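Local coordinates for protein beta-lactamase Rm3 (Uncultured bacterium, PDB 5IQK) that hydrolyses beta-lactam antibiotics as a zinc-dependent subclass B3 metallo-beta-lactamase, and so probably confers antibiotic resistance, at residues Pro117-Leu122 with Val184-Phe189. Residues are numbered along the deposited sequence; the frame is centred on the assembly and turned at random.
Sequences PQYHAL and VSRPGF. With ZN (zinc ion), chain F.
P117 and R186 share the hydrogen bonds that join the two loops. The carbonyl oxygen of P117 takes a nearly straight bond from the backbone N of R186 (3.1 Å, 165° at the hydrogen), with the donor lying above the carbonyl plane. The same oxygen receives a weak second bond from R186 NH2 at 2.8 Å, so one arginine holds it with both its main chain and its side chain. With CG of R186 between its own backbone N and carbonyl carbon (chi1 73°), the extended chain carries the guanidinium back over the P117-Y119 backbone. Y119 O lies above the guanidinium plane, toward its rim, without a hydrogen bond from NE, while NH2 also bonds weakly to D116 O. Each loop contains a type II beta turn, Q118 to A121 and R186 to F189, beside the active site of the metallo-beta-lactamase fold; Q118 and L122 touch the zinc ligand H79, and V184 touches H155. R186 O accepts hydrogen bonds from F189 N, which closes the turn, and from S185 OG (2.7 Å) just ahead of it, the two arriving from opposite faces of its plane; S185 OG is also bonded to R264. Apolar packing centres on F189, one face of whose ring is covered by P117: CA of the proline stands 3.7 Å from the ring centroid, only 7° off the normal, in a CH-pi contact. P117 CB completes this cover, 3.7 Å from F189 CE2, and meets S185 CB. On the first turn, A121 CB packs on R186 CB (3.7 Å). A separate zinc ion, away from the H79 and H155 site, is bound at the surface by H120 ND1 (2.2 Å) and a water, which accepts a weak bond from R186 NE.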
loop_
_atom_site.group_PDB
_atom_site.type_symbol
_atom_site.label_atom_id
_atom_site.label_comp_id
_atom_site.label_asym_id
_atom_site.label_seq_id
_atom_site.Cartn_x
_atom_site.Cartn_y
_atom_site.Cartn_z
ATOM N N PRO A 117 -5.568 4.941 14.911
ATOM C CA PRO A 117 -5.079 6.267 15.322
ATOM C C PRO A 117 -5.886 7.411 14.697
ATOM O O PRO A 117 -5.864 8.522 15.246
ATOM C CB PRO A 117 -3.628 6.275 14.824
ATOM C CG PRO A 117 -3.240 4.823 14.813
ATOM C CD PRO A 117 -4.487 4.082 14.405
ATOM N N GLN A 118 -6.613 7.143 13.611
ATOM C CA GLN A 118 -7.440 8.178 12.993
ATOM C C GLN A 118 -8.945 7.896 13.064
ATOM O O GLN A 118 -9.735 8.456 12.292
ATOM C CB GLN A 118 -6.990 8.402 11.549
ATOM C CG GLN A 118 -5.528 8.812 11.487
ATOM C CD GLN A 118 -5.041 9.096 10.081
ATOM O OE1 GLN A 118 -4.022 8.545 9.648
ATOM N NE2 GLN A 118 -5.743 9.971 9.374
ATOM N N TYR A 119 -9.346 7.089 14.050
ATOM C CA TYR A 119 -10.763 6.875 14.344
ATOM C C TYR A 119 -11.447 8.218 14.596
ATOM O O TYR A 119 -10.847 9.068 15.224
ATOM C CB TYR A 119 -10.916 5.980 15.585
ATOM C CG TYR A 119 -12.347 5.731 15.982
ATOM C CD1 TYR A 119 -12.892 6.312 17.141
ATOM C CD2 TYR A 119 -13.165 4.922 15.201
ATOM C CE1 TYR A 119 -14.207 6.067 17.503
ATOM C CE2 TYR A 119 -14.469 4.665 15.558
ATOM C CZ TYR A 119 -14.993 5.249 16.703
ATOM O OH TYR A 119 -16.300 4.996 17.046
ATOM N N HIS A 120 -12.667 8.412 14.086
ATOM C CA HIS A 120 -13.433 9.649 14.322
ATOM C C HIS A 120 -12.867 10.826 13.526
ATOM O O HIS A 120 -13.348 11.948 13.667
ATOM C CB HIS A 120 -13.458 10.003 15.840
ATOM C CG HIS A 120 -14.638 10.816 16.271
ATOM N ND1 HIS A 120 -14.642 11.553 17.440
ATOM C CD2 HIS A 120 -15.862 10.984 15.717
ATOM C CE1 HIS A 120 -15.814 12.145 17.577
ATOM N NE2 HIS A 120 -16.573 11.814 16.548
ATOM N N ALA A 121 -11.859 10.582 12.683
ATOM C CA ALA A 121 -11.177 11.675 11.995
ATOM C C ALA A 121 -11.023 11.417 10.494
ATOM O O ALA A 121 -10.248 12.098 9.827
ATOM C CB ALA A 121 -9.798 11.924 12.623
ATOM N N LEU A 122 -11.773 10.451 9.977
ATOM C CA LEU A 122 -11.793 10.172 8.533
ATOM C C LEU A 122 -13.229 9.929 8.069
ATOM O O LEU A 122 -14.062 9.453 8.841
ATOM C CB LEU A 122 -10.897 8.970 8.203
ATOM C CG LEU A 122 -9.375 9.158 8.316
ATOM C CD1 LEU A 122 -8.624 7.849 8.117
ATOM C CD2 LEU A 122 -8.874 10.213 7.348
ATOM N N VAL A 184 1.624 8.734 12.576
ATOM C CA VAL A 184 0.784 9.916 12.490
ATOM C C VAL A 184 -0.629 9.503 12.898
ATOM O O VAL A 184 -0.986 8.321 12.821
ATOM C CB VAL A 184 0.768 10.515 11.074
ATOM C CG1 VAL A 184 2.176 10.837 10.629
ATOM C CG2 VAL A 184 0.142 9.515 10.104
ATOM N N SER A 185 -1.426 10.473 13.344
ATOM C CA SER A 185 -2.743 10.185 13.914
ATOM C C SER A 185 -3.625 11.428 13.913
ATOM O O SER A 185 -3.189 12.507 13.516
ATOM C CB SER A 185 -2.598 9.694 15.360
ATOM O OG SER A 185 -2.172 10.776 16.178
ATOM N N ARG A 186 -4.855 11.289 14.397
ATOM C CA ARG A 186 -5.604 12.475 14.751
ATOM C C ARG A 186 -4.914 13.147 15.945
ATOM O O ARG A 186 -4.229 12.478 16.742
ATOM C CB ARG A 186 -7.060 12.129 15.076
ATOM C CG ARG A 186 -7.301 11.400 16.431
ATOM C CD ARG A 186 -8.706 10.849 16.363
ATOM N NE ARG A 186 -9.234 10.090 17.505
ATOM C CZ ARG A 186 -8.896 8.834 17.812
ATOM N NH1 ARG A 186 -9.494 8.219 18.819
ATOM N NH2 ARG A 186 -7.931 8.197 17.149
ATOM N N PRO A 187 -5.044 14.475 16.056
ATOM C CA PRO A 187 -4.461 15.121 17.233
ATOM C C PRO A 187 -5.038 14.546 18.522
ATOM O O PRO A 187 -6.225 14.219 18.594
ATOM C CB PRO A 187 -4.843 16.597 17.055
ATOM C CG PRO A 187 -4.931 16.757 15.562
ATOM C CD PRO A 187 -5.567 15.456 15.089
ATOM N N GLY A 188 -4.187 14.384 19.519
ATOM C CA GLY A 188 -4.643 13.886 20.802
ATOM C C GLY A 188 -4.429 12.398 20.999
ATOM O O GLY A 188 -4.325 11.954 22.136
ATOM N N PHE A 189 -4.354 11.632 19.903
ATOM C CA PHE A 189 -4.042 10.202 19.986
ATOM C C PHE A 189 -2.603 10.030 20.433
ATOM O O PHE A 189 -1.734 10.781 19.993
ATOM C CB PHE A 189 -4.263 9.505 18.639
ATOM C CG PHE A 189 -3.870 8.046 18.640
ATOM C CD1 PHE A 189 -4.776 7.078 19.042
ATOM C CD2 PHE A 189 -2.593 7.651 18.255
ATOM C CE1 PHE A 189 -4.431 5.731 19.051
ATOM C CE2 PHE A 189 -2.236 6.301 18.247
ATOM C CZ PHE A 189 -3.156 5.345 18.660
HETATM ZN ZN ZN F . -13.124 11.788 19.055
HETATM O O HOH W 1 -11.466 12.515 18.074
#